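PDB 1YR2: prolyl oligopeptidase from Novosphingobium capsulatum, which probably hydrolyses oligopeptides on the carboxyl side of proline, and less readily of alanine, as a serine peptidase of family S9A. Local coordinates for residues A42-P47 against W61-A66; D364-V369 against L376-I381; A384-L389 against I406-G411; H665-T670 against H683-E688. All coordinates share one frame; numbering follows the deposited sequence.

Interactions 2 and 3 lie together in the beta-propeller, their centres about 8 Å apart, and join through neighbouring strands 375-382 and 385-392 of one blade. Interaction 2 is a hairpin within the blade, with backbone bonds and a packed apolar face; interaction 3 bridges to the next blade through one serine, whose backbone N and hydroxyl each make one direct hydrogen bond, and two waters. Interactions 1 and 4 lie far off, their centres about 13 Å apart, linked by the salt bridge of Glu65 with Lys668. Interaction 1 is a surface contact of N-terminal loops; two indole N-H groups donate to carbonyls. Interaction 4 is buried in the hydrolase domain, with no hydrogen bond between its segments.

Interaction 1 (A42-P47 against W61-A66); sequences ASPQVP and WRWLEA
Trp61 and Trp63 present their indole N-H groups to two successive carbonyls of the extended 42-47 segment. NE1 of Trp61 donates to O of Ser43 over 3.0 Å in a nearly straight bond (174° at the hydrogen). The oxygen lies in the plane of the indole, yet the donor stands well above the carbonyl plane of Ser43. NE1 of Trp63 reaches O of Pro44 at 2.9 Å, a more bent bond with 142° at the hydrogen, and here the oxygen is somewhat tilted from the indole plane. O of Pro44 also comes within 3.5 Å of NE1 of Trp61, but at too poor an angle to bond, so each carbonyl is matched to one tryptophan. With CG between its backbone N and carbonyl carbon (chi1 65°), Trp63 lays its indole beside the loop, where CZ2 meets CD of Pro44 at 4.0 Å and CD1 meets CG2 of Val46 at 3.8 Å. CG of Gln45 packs obliquely on CZ2 of Trp61 at 3.6 Å. Replacing Trp61 with a leucine would probably leave the Ser43 carbonyl without this donor and the Gln45 chain without its aromatic support. The 3-10 turn that carries Trp63 is closed by Leu64 N bonding to Trp61 O. The hydroxyl of Ser43 is engaged by Trp77 of helix 72-89, and Lys73 of the same helix makes a cation-pi contact with Trp63. Trp61 touches Ala671 and Thr675 of helix 664-675, Ser43 touches Ala671 and Gln45 touches Thr675, so these N-terminal loops rest against the hydrolase domain.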
loop_
_atom_site.group_PDB
_atom_site.type_symbol
_atom_site.label_atom_id
_atom_site.label_comp_id
_atom_site.label_asym_id
_atom_site.label_seq_id
_atom_site.Cartn_x
_atom_site.Cartn_y
_atom_site.Cartn_z
ATOM N N ALA A 42 -32.979 2.279 22.483
ATOM C CA ALA A 42 -33.975 1.501 21.790
ATOM C C ALA A 42 -33.597 1.276 20.306
ATOM O O ALA A 42 -33.042 2.132 19.643
ATOM C CB ALA A 42 -35.362 2.182 21.917
ATOM N N SER A 43 -33.905 0.100 19.797
ATOM C CA SER A 43 -33.878 -0.117 18.353
ATOM C C SER A 43 -35.249 -0.642 17.926
ATOM O O SER A 43 -35.399 -1.824 17.755
ATOM C CB SER A 43 -32.752 -1.101 18.009
ATOM O OG SER A 43 -31.484 -0.477 18.285
ATOM N N PRO A 44 -36.260 0.223 17.815
ATOM C CA PRO A 44 -37.613 -0.237 17.459
ATOM C C PRO A 44 -37.645 -1.091 16.181
ATOM O O PRO A 44 -36.888 -0.831 15.248
ATOM C CB PRO A 44 -38.388 1.075 17.241
ATOM C CG PRO A 44 -37.628 2.110 18.076
ATOM C CD PRO A 44 -36.207 1.684 17.968
ATOM N N GLN A 45 -38.488 -2.109 16.162
ATOM C CA GLN A 45 -38.623 -2.987 15.005
ATOM C C GLN A 45 -39.873 -2.620 14.228
ATOM O O GLN A 45 -40.898 -2.327 14.819
ATOM C CB GLN A 45 -38.733 -4.417 15.466
ATOM C CG GLN A 45 -37.480 -4.869 16.099
ATOM C CD GLN A 45 -37.538 -6.299 16.565
ATOM O OE1 GLN A 45 -37.929 -7.186 15.818
ATOM N NE2 GLN A 45 -37.137 -6.535 17.805
ATOM N N VAL A 46 -39.767 -2.594 12.910
ATOM C CA VAL A 46 -40.919 -2.528 12.034
ATOM C C VAL A 46 -40.959 -3.930 11.429
ATOM O O VAL A 46 -40.151 -4.250 10.562
ATOM C CB VAL A 46 -40.745 -1.438 10.937
ATOM C CG1 VAL A 46 -41.926 -1.461 9.942
ATOM C CG2 VAL A 46 -40.588 -0.017 11.561
ATOM N N PRO A 47 -41.842 -4.795 11.923
ATOM C CA PRO A 47 -41.856 -6.191 11.483
ATOM C C PRO A 47 -41.962 -6.308 9.956
ATOM O O PRO A 47 -42.726 -5.574 9.329
ATOM C CB PRO A 47 -43.098 -6.759 12.182
ATOM C CG PRO A 47 -43.224 -5.953 13.406
ATOM C CD PRO A 47 -42.823 -4.548 13.000
ATOM N N TRP A 61 -35.167 -3.992 10.784
ATOM C CA TRP A 61 -34.454 -2.713 10.908
ATOM C C TRP A 61 -34.147 -2.101 9.544
ATOM O O TRP A 61 -33.258 -1.262 9.398
ATOM C CB TRP A 61 -33.207 -2.872 11.773
ATOM C CG TRP A 61 -33.553 -3.239 13.208
ATOM C CD1 TRP A 61 -34.089 -2.427 14.146
ATOM C CD2 TRP A 61 -33.419 -4.529 13.818
ATOM N NE1 TRP A 61 -34.267 -3.115 15.327
ATOM C CE2 TRP A 61 -33.873 -4.417 15.143
ATOM C CE3 TRP A 61 -32.990 -5.768 13.364
ATOM C CZ2 TRP A 61 -33.891 -5.499 16.030
ATOM C CZ3 TRP A 61 -32.970 -6.817 14.230
ATOM C CH2 TRP A 61 -33.439 -6.681 15.570
ATOM N N ARG A 62 -34.938 -2.458 8.541
ATOM C CA ARG A 62 -34.738 -1.875 7.231
ATOM C C ARG A 62 -34.815 -0.344 7.267
ATOM O O ARG A 62 -34.175 0.326 6.468
ATOM C CB ARG A 62 -35.735 -2.395 6.216
ATOM C CG ARG A 62 -35.268 -2.086 4.800
ATOM C CD ARG A 62 -35.947 -2.870 3.715
ATOM N NE ARG A 62 -35.540 -4.260 3.728
ATOM C CZ ARG A 62 -36.110 -5.150 2.965
ATOM N NH1 ARG A 62 -37.084 -4.793 2.109
ATOM N NH2 ARG A 62 -35.737 -6.421 3.035
ATOM N N TRP A 63 -35.596 0.196 8.194
ATOM C CA TRP A 63 -35.704 1.663 8.347
ATOM C C TRP A 63 -34.360 2.346 8.654
ATOM O O TRP A 63 -34.187 3.532 8.350
ATOM C CB TRP A 63 -36.770 2.033 9.375
ATOM C CG TRP A 63 -36.461 1.588 10.792
ATOM C CD1 TRP A 63 -36.800 0.415 11.369
ATOM C CD2 TRP A 63 -35.740 2.331 11.784
ATOM N NE1 TRP A 63 -36.332 0.362 12.660
ATOM C CE2 TRP A 63 -35.670 1.534 12.938
ATOM C CE3 TRP A 63 -35.157 3.596 11.817
ATOM C CZ2 TRP A 63 -35.038 1.965 14.111
ATOM C CZ3 TRP A 63 -34.532 4.026 12.990
ATOM C CH2 TRP A 63 -34.472 3.212 14.108
ATOM N N LEU A 64 -33.425 1.607 9.250
ATOM C CA LEU A 64 -32.086 2.125 9.551
ATOM C C LEU A 64 -31.202 2.272 8.296
ATOM O O LEU A 64 -30.085 2.809 8.363
ATOM C CB LEU A 64 -31.400 1.278 10.616
ATOM C CG LEU A 64 -31.777 1.610 12.052
ATOM C CD1 LEU A 64 -31.259 0.509 12.934
ATOM C CD2 LEU A 64 -31.230 2.916 12.491
ATOM N N GLU A 65 -31.729 1.872 7.142
ATOM C CA GLU A 65 -31.054 2.108 5.880
ATOM C C GLU A 65 -31.244 3.556 5.364
ATOM O O GLU A 65 -30.541 3.971 4.455
ATOM C CB GLU A 65 -31.528 1.126 4.800
ATOM C CG GLU A 65 -31.165 -0.354 5.060
ATOM C CD GLU A 65 -31.735 -1.316 4.012
ATOM O OE1 GLU A 65 -32.305 -0.861 2.988
ATOM O OE2 GLU A 65 -31.616 -2.536 4.213
ATOM N N ALA A 66 -32.203 4.298 5.910
ATOM C CA ALA A 66 -32.477 5.649 5.422
ATOM C C ALA A 66 -31.348 6.604 5.774
ATOM O O ALA A 66 -30.622 6.404 6.752
ATOM C CB ALA A 66 -33.793 6.180 5.949
#

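Interaction 2 (D364-V369 against L376-I381); sequences DNLESV and LFASYI
Leu366 and Tyr380 form the tight part of this antiparallel hairpin. CD1 of Leu366 sits over the centre of the Tyr380 ring, 3.8 Å from the centroid, in a CH-pi contact only 13° off the ring normal. The same methyl lies 3.7 Å from CB of Ala378, and Val369 extends the apolar face, its CG1 meeting CD2 of Leu376 at 3.8 Å. Were Tyr380 a serine, the Leu366 methyl would probably lose its ring and a gap would open beside it. Glu367 and Ser368 both face Ser379, a classic beta bulge: Glu367 N gives a bond to Ser379 O, and Ser379 N one to Ser368 O. The bulge and the open end of the hairpin are looser and wetter. Glu367, extended with CG beside its carbonyl carbon (chi1 -166°), brings OE1 to 3.7 Å from CD1 of Ile381, while one water joins OE1 of Glu367 to Tyr380 O. At the end of the pair a second water joins Asn365 N to Ile381 O. The carboxylate of Asp364 bonds to His382. Within the propeller blade strand 385-392 flanks strand 375-382, and Val333 and Ile343 of the preceding blade pack on Leu366 and Val369.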
loop_
_atom_site.group_PDB
_atom_site.type_symbol
_atom_site.label_atom_id
_atom_site.label_comp_id
_atom_site.label_asym_id
_atom_site.label_seq_id
_atom_site.Cartn_x
_atom_site.Cartn_y
_atom_site.Cartn_z
ATOM N N ASP A 364 6.964 -16.649 -8.670
ATOM C CA ASP A 364 6.653 -15.425 -7.895
ATOM C C ASP A 364 6.425 -14.256 -8.823
ATOM O O ASP A 364 7.092 -14.142 -9.878
ATOM C CB ASP A 364 7.813 -15.054 -6.983
ATOM C CG ASP A 364 8.103 -16.119 -5.930
ATOM O OD1 ASP A 364 7.170 -16.836 -5.491
ATOM O OD2 ASP A 364 9.252 -16.287 -5.494
ATOM N N ASN A 365 5.510 -13.362 -8.425
ATOM C CA ASN A 365 5.230 -12.168 -9.162
ATOM C C ASN A 365 6.419 -11.213 -9.120
ATOM O O ASN A 365 6.910 -10.849 -8.032
ATOM C CB ASN A 365 3.962 -11.507 -8.626
ATOM C CG ASN A 365 3.451 -10.403 -9.525
ATOM O OD1 ASN A 365 3.691 -10.401 -10.742
ATOM N ND2 ASN A 365 2.690 -9.475 -8.937
ATOM N N LEU A 366 6.876 -10.801 -10.298
ATOM C CA LEU A 366 7.949 -9.802 -10.399
ATOM C C LEU A 366 7.352 -8.400 -10.463
ATOM O O LEU A 366 6.749 -8.010 -11.464
ATOM C CB LEU A 366 8.800 -10.016 -11.635
ATOM C CG LEU A 366 9.956 -9.092 -11.945
ATOM C CD1 LEU A 366 10.937 -9.133 -10.821
ATOM C CD2 LEU A 366 10.654 -9.551 -13.170
ATOM N N GLU A 367 7.633 -7.639 -9.429
ATOM C CA GLU A 367 7.083 -6.325 -9.227
ATOM C C GLU A 367 7.882 -5.212 -9.952
ATOM O O GLU A 367 7.283 -4.361 -10.600
ATOM C CB GLU A 367 7.075 -6.091 -7.713
ATOM C CG GLU A 367 6.271 -4.958 -7.178
ATOM C CD GLU A 367 6.017 -5.153 -5.667
ATOM O OE1 GLU A 367 7.014 -5.234 -4.853
ATOM O OE2 GLU A 367 4.810 -5.269 -5.335
ATOM N N SER A 368 9.211 -5.260 -9.895
ATOM C CA SER A 368 10.037 -4.152 -10.408
ATOM C C SER A 368 11.485 -4.641 -10.498
ATOM O O SER A 368 11.867 -5.619 -9.818
ATOM C CB SER A 368 9.936 -2.886 -9.509
ATOM O OG SER A 368 10.527 -3.153 -8.259
ATOM N N VAL A 369 12.251 -3.988 -11.356
ATOM C CA VAL A 369 13.638 -4.345 -11.594
ATOM C C VAL A 369 14.400 -3.060 -11.739
ATOM O O VAL A 369 13.890 -2.138 -12.321
ATOM C CB VAL A 369 13.788 -5.168 -12.874
ATOM C CG1 VAL A 369 15.221 -5.324 -13.215
ATOM C CG2 VAL A 369 13.166 -6.524 -12.711
ATOM N N LEU A 376 21.467 -6.769 -12.154
ATOM C CA LEU A 376 20.028 -6.601 -12.082
ATOM C C LEU A 376 19.562 -6.923 -10.683
ATOM O O LEU A 376 20.005 -7.896 -10.103
ATOM C CB LEU A 376 19.309 -7.571 -13.023
ATOM C CG LEU A 376 19.450 -7.364 -14.516
ATOM C CD1 LEU A 376 19.207 -8.669 -15.253
ATOM C CD2 LEU A 376 18.421 -6.282 -14.952
ATOM N N PHE A 377 18.679 -6.101 -10.159
ATOM C CA PHE A 377 18.014 -6.357 -8.865
ATOM C C PHE A 377 16.511 -6.460 -9.102
ATOM O O PHE A 377 15.838 -5.468 -9.468
ATOM C CB PHE A 377 18.386 -5.271 -7.847
ATOM C CG PHE A 377 19.827 -5.301 -7.488
ATOM C CD1 PHE A 377 20.300 -6.212 -6.533
ATOM C CD2 PHE A 377 20.729 -4.570 -8.232
ATOM C CE1 PHE A 377 21.650 -6.298 -6.240
ATOM C CE2 PHE A 377 22.066 -4.643 -7.981
ATOM C CZ PHE A 377 22.556 -5.519 -6.981
ATOM N N ALA A 378 15.959 -7.626 -8.812
ATOM C CA ALA A 378 14.578 -7.987 -9.190
ATOM C C ALA A 378 13.769 -8.180 -7.915
ATOM O O ALA A 378 14.114 -9.034 -7.113
ATOM C CB ALA A 378 14.576 -9.263 -10.001
ATOM N N SER A 379 12.752 -7.329 -7.704
ATOM C CA SER A 379 11.898 -7.405 -6.547
ATOM C C SER A 379 10.651 -8.268 -6.802
ATOM O O SER A 379 9.763 -7.906 -7.586
ATOM C CB SER A 379 11.488 -5.989 -6.109
ATOM O OG SER A 379 12.641 -5.321 -5.681
ATOM N N TYR A 380 10.611 -9.398 -6.117
ATOM C CA TYR A 380 9.583 -10.369 -6.247
ATOM C C TYR A 380 8.686 -10.366 -5.028
ATOM O O TYR A 380 9.114 -9.985 -3.899
ATOM C CB TYR A 380 10.179 -11.789 -6.385
ATOM C CG TYR A 380 10.825 -12.085 -7.711
ATOM C CD1 TYR A 380 10.080 -12.499 -8.799
ATOM C CD2 TYR A 380 12.201 -11.963 -7.851
ATOM C CE1 TYR A 380 10.704 -12.797 -10.015
ATOM C CE2 TYR A 380 12.804 -12.207 -9.011
ATOM C CZ TYR A 380 12.083 -12.669 -10.102
ATOM O OH TYR A 380 12.782 -12.940 -11.286
ATOM N N ILE A 381 7.470 -10.874 -5.219
ATOM C CA ILE A 381 6.609 -11.206 -4.089
ATOM C C ILE A 381 6.736 -12.723 -3.899
ATOM O O ILE A 381 6.220 -13.507 -4.717
ATOM C CB ILE A 381 5.155 -10.800 -4.295
ATOM C CG1 ILE A 381 5.016 -9.286 -4.551
ATOM C CG2 ILE A 381 4.345 -11.156 -3.043
ATOM C CD1 ILE A 381 5.628 -8.421 -3.531
HETATM O O HOH W 1 3.952 -13.957 -6.007
HETATM O O HOH W 2 9.040 -7.141 -3.732
#

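Interaction 3 (A384-L389 against I406-G411); sequences AKSQVL and IGSASG
Ser386 and Gly407 meet through peptide groups, the flat units of this contact, since no aromatic ring takes part. The N-H of Ser386 points almost straight at O of Gly407 (3.0 Å, 169° at the hydrogen), nearly along the C=O axis, and CB of Lys385 lies beside the same oxygen. The N-H of Ala409 ends on OG of Ser386 at 2.8 Å, again close to straight. That hydroxyl is set by its chi1 of -71°, anti to the carbonyl carbon, which brings it across to the second segment and 3.3 Å from CA of Ser408. One serine therefore serves both directions: its backbone N donates to Gly407 O and its OG accepts from Ala409 N. The two segments belong to consecutive blades of the beta-propeller, strand 385-392 being the third of its blade and strand 408-413 the first of the next. Segments 385-389 and 408-411 of these strands run at 60° and are not paired as a sheet, so one backbone bond, the serine hydroxyl and the waters make the link. One water donates to Ser386 O and accepts from Gly407 N. The other donates to both OG of Ser386 and OG of Ser408, the latter also bonded to Pro504 O. Beside these polar links, CG2 of Val388 packs on CB of Ala409 at 3.8 Å. At the opposite end CD of Lys385 touches CG2 of Ile406 at 3.9 Å, while the lysine amino group, on a chain bent at the last torsion, bonds to OE1 of Gln463 and to His382 O.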
loop_
_atom_site.group_PDB
_atom_site.type_symbol
_atom_site.label_atom_id
_atom_site.label_comp_id
_atom_site.label_asym_id
_atom_site.label_seq_id
_atom_site.Cartn_x
_atom_site.Cartn_y
_atom_site.Cartn_z
ATOM N N ALA A 384 4.123 -13.737 0.074
ATOM C CA ALA A 384 3.467 -12.540 0.617
ATOM C C ALA A 384 4.370 -11.482 1.228
ATOM O O ALA A 384 3.907 -10.694 1.990
ATOM C CB ALA A 384 2.371 -12.967 1.607
ATOM N N LYS A 385 5.641 -11.453 0.839
ATOM C CA LYS A 385 6.611 -10.478 1.314
ATOM C C LYS A 385 7.651 -10.342 0.186
ATOM O O LYS A 385 7.638 -11.091 -0.781
ATOM C CB LYS A 385 7.256 -10.963 2.628
ATOM C CG LYS A 385 8.110 -12.265 2.344
ATOM C CD LYS A 385 8.710 -12.909 3.507
ATOM C CE LYS A 385 9.383 -14.238 3.030
ATOM N NZ LYS A 385 8.259 -15.124 2.597
ATOM N N SER A 386 8.552 -9.394 0.307
ATOM C CA SER A 386 9.523 -9.137 -0.732
ATOM C C SER A 386 10.719 -10.097 -0.643
ATOM O O SER A 386 11.193 -10.414 0.425
ATOM C CB SER A 386 9.991 -7.679 -0.718
ATOM O OG SER A 386 8.978 -6.786 -1.173
ATOM N N GLN A 387 11.184 -10.567 -1.800
ATOM C CA GLN A 387 12.491 -11.152 -1.969
ATOM C C GLN A 387 13.143 -10.422 -3.142
ATOM O O GLN A 387 12.573 -10.409 -4.243
ATOM C CB GLN A 387 12.387 -12.633 -2.324
ATOM C CG GLN A 387 13.737 -13.276 -2.508
ATOM C CD GLN A 387 13.633 -14.731 -2.656
ATOM O OE1 GLN A 387 13.104 -15.213 -3.653
ATOM N NE2 GLN A 387 14.171 -15.466 -1.674
ATOM N N VAL A 388 14.321 -9.828 -2.927
ATOM C CA VAL A 388 15.024 -9.100 -3.974
ATOM C C VAL A 388 16.189 -9.959 -4.423
ATOM O O VAL A 388 17.100 -10.232 -3.651
ATOM C CB VAL A 388 15.515 -7.721 -3.493
ATOM C CG1 VAL A 388 16.209 -6.968 -4.672
ATOM C CG2 VAL A 388 14.355 -6.859 -2.941
ATOM N N LEU A 389 16.120 -10.462 -5.659
ATOM C CA LEU A 389 17.157 -11.294 -6.211
ATOM C C LEU A 389 18.104 -10.510 -7.102
ATOM O O LEU A 389 17.696 -9.621 -7.858
ATOM C CB LEU A 389 16.536 -12.488 -6.968
ATOM C CG LEU A 389 15.663 -13.442 -6.156
ATOM C CD1 LEU A 389 15.005 -14.567 -7.029
ATOM C CD2 LEU A 389 16.477 -14.037 -5.063
ATOM N N ILE A 406 11.892 -9.470 7.571
ATOM C CA ILE A 406 10.712 -9.629 6.685
ATOM C C ILE A 406 10.094 -8.266 6.407
ATOM O O ILE A 406 9.857 -7.511 7.317
ATOM C CB ILE A 406 9.695 -10.605 7.317
ATOM C CG1 ILE A 406 10.233 -12.038 7.221
ATOM C CG2 ILE A 406 8.340 -10.542 6.617
ATOM C CD1 ILE A 406 9.449 -13.039 8.124
ATOM N N GLY A 407 9.814 -7.972 5.143
ATOM C CA GLY A 407 9.199 -6.709 4.793
ATOM C C GLY A 407 8.920 -6.538 3.322
ATOM O O GLY A 407 8.780 -7.492 2.575
ATOM N N SER A 408 8.711 -5.286 2.919
ATOM C CA SER A 408 8.392 -4.970 1.544
ATOM C C SER A 408 9.468 -4.027 0.968
ATOM O O SER A 408 9.842 -3.012 1.587
ATOM C CB SER A 408 7.047 -4.321 1.465
ATOM O OG SER A 408 6.021 -5.275 1.766
ATOM N N ALA A 409 9.948 -4.351 -0.227
ATOM C CA ALA A 409 10.922 -3.480 -0.887
ATOM C C ALA A 409 10.188 -2.668 -1.959
ATOM O O ALA A 409 9.415 -3.199 -2.750
ATOM C CB ALA A 409 12.029 -4.260 -1.509
ATOM N N SER A 410 10.373 -1.364 -1.949
ATOM C CA SER A 410 9.863 -0.561 -3.045
ATOM C C SER A 410 11.011 -0.330 -3.990
ATOM O O SER A 410 11.568 -1.276 -4.559
ATOM C CB SER A 410 9.230 0.696 -2.511
ATOM O OG SER A 410 8.266 0.292 -1.556
ATOM N N GLY A 411 11.349 0.890 -4.221
ATOM C CA GLY A 411 12.219 1.182 -5.314
ATOM C C GLY A 411 13.694 0.902 -5.037
ATOM O O GLY A 411 14.146 0.633 -3.885
HETATM O O HOH W 3 10.898 -10.024 3.185
HETATM O O HOH W 4 6.104 -7.030 -0.315
#

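Interaction 4 (H665-T670 against H683-E688); sequences HSFKYT and HLIRIE. Unlike the reference sequence in segment 665-670: Phe667 (reference Leu).
Thr670 and Phe667 of helix 664-675 pack against Ile685 and Ile687 of strand 683-687, within a beta-alpha-beta unit of the alpha/beta-hydrolase fold that starts from strand 649-654. Helix and strand segments run nearly antiparallel, their axes 8.9 Å apart. Ile685 is central: CG1 lies anti to its backbone N (chi1 -175°), which carries CD1 toward the helix. There CD1 meets the edge of the Phe667 ring, 3.6 Å from CD1 of that ring and near its plane. Ile687 CD1 comes to CE1 of Phe667 at 4.0 Å, the two side chains crossing at about a right angle. Both branches of Thr670 rest on Ile685, with CG2 at 3.7 Å from Ile685 CG2 and OG1 at 3.4 Å from Ile685 CB. Though set against a hydrocarbon, this hydroxyl is satisfied within the helix, where OG1 donates to Ser666 O over 2.8 Å; that oxygen also takes Thr670 N, from the opposite face of its plane. Trp77 of helix 72-89 meets the Phe667 ring as well. With no hydrogen bond joining the two segments, their union rests on apolar packing, and the one polar side-chain atom in it is paid for by its own helix.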
loop_
_atom_site.group_PDB
_atom_site.type_symbol
_atom_site.label_atom_id
_atom_site.label_comp_id
_atom_site.label_asym_id
_atom_site.label_seq_id
_atom_site.Cartn_x
_atom_site.Cartn_y
_atom_site.Cartn_z
ATOM N N HIS A 665 -25.630 -0.835 6.882
ATOM C CA HIS A 665 -25.141 -2.171 7.188
ATOM C C HIS A 665 -24.764 -2.265 8.683
ATOM O O HIS A 665 -25.220 -3.160 9.394
ATOM C CB HIS A 665 -23.897 -2.537 6.359
ATOM C CG HIS A 665 -24.156 -2.789 4.904
ATOM N ND1 HIS A 665 -24.732 -3.955 4.442
ATOM C CD2 HIS A 665 -23.869 -2.041 3.803
ATOM C CE1 HIS A 665 -24.812 -3.899 3.123
ATOM N NE2 HIS A 665 -24.268 -2.760 2.705
ATOM N N SER A 666 -23.909 -1.356 9.128
ATOM C CA SER A 666 -23.448 -1.334 10.516
ATOM C C SER A 666 -24.577 -1.021 11.508
ATOM O O SER A 666 -24.639 -1.556 12.587
ATOM C CB SER A 666 -22.315 -0.340 10.680
ATOM O OG SER A 666 -21.107 -0.809 10.136
ATOM N N PHE A 667 -25.466 -0.114 11.133
ATOM C CA PHE A 667 -26.543 0.267 11.992
ATOM C C PHE A 667 -27.443 -0.941 12.221
ATOM O O PHE A 667 -27.805 -1.218 13.368
ATOM C CB PHE A 667 -27.373 1.396 11.371
ATOM C CG PHE A 667 -26.663 2.738 11.219
ATOM C CD1 PHE A 667 -25.388 2.996 11.726
ATOM C CD2 PHE A 667 -27.332 3.762 10.517
ATOM C CE1 PHE A 667 -24.792 4.191 11.529
ATOM C CE2 PHE A 667 -26.743 4.996 10.327
ATOM C CZ PHE A 667 -25.496 5.235 10.853
ATOM N N LYS A 668 -27.856 -1.655 11.169
ATOM C CA LYS A 668 -28.814 -2.787 11.329
ATOM C C LYS A 668 -28.164 -3.936 12.077
ATOM O O LYS A 668 -28.805 -4.598 12.891
ATOM C CB LYS A 668 -29.296 -3.303 9.961
ATOM C CG LYS A 668 -30.207 -2.285 9.242
ATOM C CD LYS A 668 -31.085 -2.963 8.192
ATOM C CE LYS A 668 -30.298 -3.870 7.293
ATOM N NZ LYS A 668 -31.115 -4.331 6.151
ATOM N N TYR A 669 -26.876 -4.163 11.804
ATOM C CA TYR A 669 -26.102 -5.210 12.473
ATOM C C TYR A 669 -26.016 -4.950 13.967
ATOM O O TYR A 669 -26.231 -5.851 14.750
ATOM C CB TYR A 669 -24.692 -5.293 11.860
ATOM C CG TYR A 669 -23.772 -6.207 12.552
ATOM C CD1 TYR A 669 -23.901 -7.589 12.415
ATOM C CD2 TYR A 669 -22.674 -5.722 13.241
ATOM C CE1 TYR A 669 -23.010 -8.475 13.058
ATOM C CE2 TYR A 669 -21.781 -6.593 13.875
ATOM C CZ TYR A 669 -21.937 -7.966 13.752
ATOM O OH TYR A 669 -21.033 -8.794 14.383
ATOM N N THR A 670 -25.774 -3.703 14.348
ATOM C CA THR A 670 -25.751 -3.311 15.766
ATOM C C THR A 670 -27.116 -3.489 16.454
ATOM O O THR A 670 -27.225 -3.953 17.598
ATOM C CB THR A 670 -25.309 -1.821 15.860
ATOM O OG1 THR A 670 -23.971 -1.694 15.349
ATOM C CG2 THR A 670 -25.244 -1.384 17.331
ATOM N N HIS A 683 -21.965 -4.612 23.138
ATOM C CA HIS A 683 -22.109 -4.711 21.700
ATOM C C HIS A 683 -22.522 -3.320 21.230
ATOM O O HIS A 683 -23.693 -2.915 21.350
ATOM C CB HIS A 683 -23.156 -5.778 21.417
ATOM C CG HIS A 683 -22.767 -7.125 21.956
ATOM N ND1 HIS A 683 -23.648 -7.981 22.581
ATOM C CD2 HIS A 683 -21.548 -7.718 22.028
ATOM C CE1 HIS A 683 -22.995 -9.071 22.957
ATOM N NE2 HIS A 683 -21.720 -8.939 22.636
ATOM N N LEU A 684 -21.516 -2.558 20.786
ATOM C CA LEU A 684 -21.610 -1.122 20.694
ATOM C C LEU A 684 -21.281 -0.651 19.309
ATOM O O LEU A 684 -20.603 -1.346 18.585
ATOM C CB LEU A 684 -20.576 -0.426 21.612
ATOM C CG LEU A 684 -20.662 -0.761 23.104
ATOM C CD1 LEU A 684 -19.540 -0.016 23.880
ATOM C CD2 LEU A 684 -22.002 -0.427 23.656
ATOM N N ILE A 685 -21.767 0.545 18.960
ATOM C CA ILE A 685 -21.389 1.138 17.687
ATOM C C ILE A 685 -20.814 2.523 17.934
ATOM O O ILE A 685 -21.457 3.352 18.558
ATOM C CB ILE A 685 -22.569 1.144 16.642
ATOM C CG1 ILE A 685 -22.074 1.671 15.296
ATOM C CG2 ILE A 685 -23.749 2.008 17.158
ATOM C CD1 ILE A 685 -23.096 1.645 14.198
ATOM N N ARG A 686 -19.609 2.769 17.427
ATOM C CA ARG A 686 -18.978 4.087 17.503
ATOM C C ARG A 686 -19.200 4.762 16.165
ATOM O O ARG A 686 -18.727 4.281 15.137
ATOM C CB ARG A 686 -17.495 3.949 17.793
ATOM C CG ARG A 686 -16.726 5.262 17.921
ATOM C CD ARG A 686 -15.235 5.029 17.897
ATOM N NE ARG A 686 -14.500 6.237 18.247
ATOM C CZ ARG A 686 -14.265 7.262 17.415
ATOM N NH1 ARG A 686 -14.676 7.226 16.158
ATOM N NH2 ARG A 686 -13.584 8.323 17.832
ATOM N N ILE A 687 -19.946 5.841 16.179
ATOM C CA ILE A 687 -20.347 6.508 14.963
ATOM C C ILE A 687 -19.675 7.888 14.897
ATOM O O ILE A 687 -19.938 8.753 15.749
ATOM C CB ILE A 687 -21.855 6.641 14.888
ATOM C CG1 ILE A 687 -22.559 5.290 15.092
ATOM C CG2 ILE A 687 -22.214 7.164 13.511
ATOM C CD1 ILE A 687 -24.070 5.381 15.298
ATOM N N GLU A 688 -18.816 8.072 13.904
ATOM C CA GLU A 688 -18.049 9.339 13.715
ATOM C C GLU A 688 -18.790 10.338 12.833
ATOM O O GLU A 688 -19.603 9.941 11.977
ATOM C CB GLU A 688 -16.654 9.021 13.125
ATOM C CG GLU A 688 -15.532 10.037 13.526
ATOM C CD GLU A 688 -14.153 9.372 13.756
ATOM O OE1 GLU A 688 -13.745 8.501 12.929
ATOM O OE2 GLU A 688 -13.454 9.713 14.764
#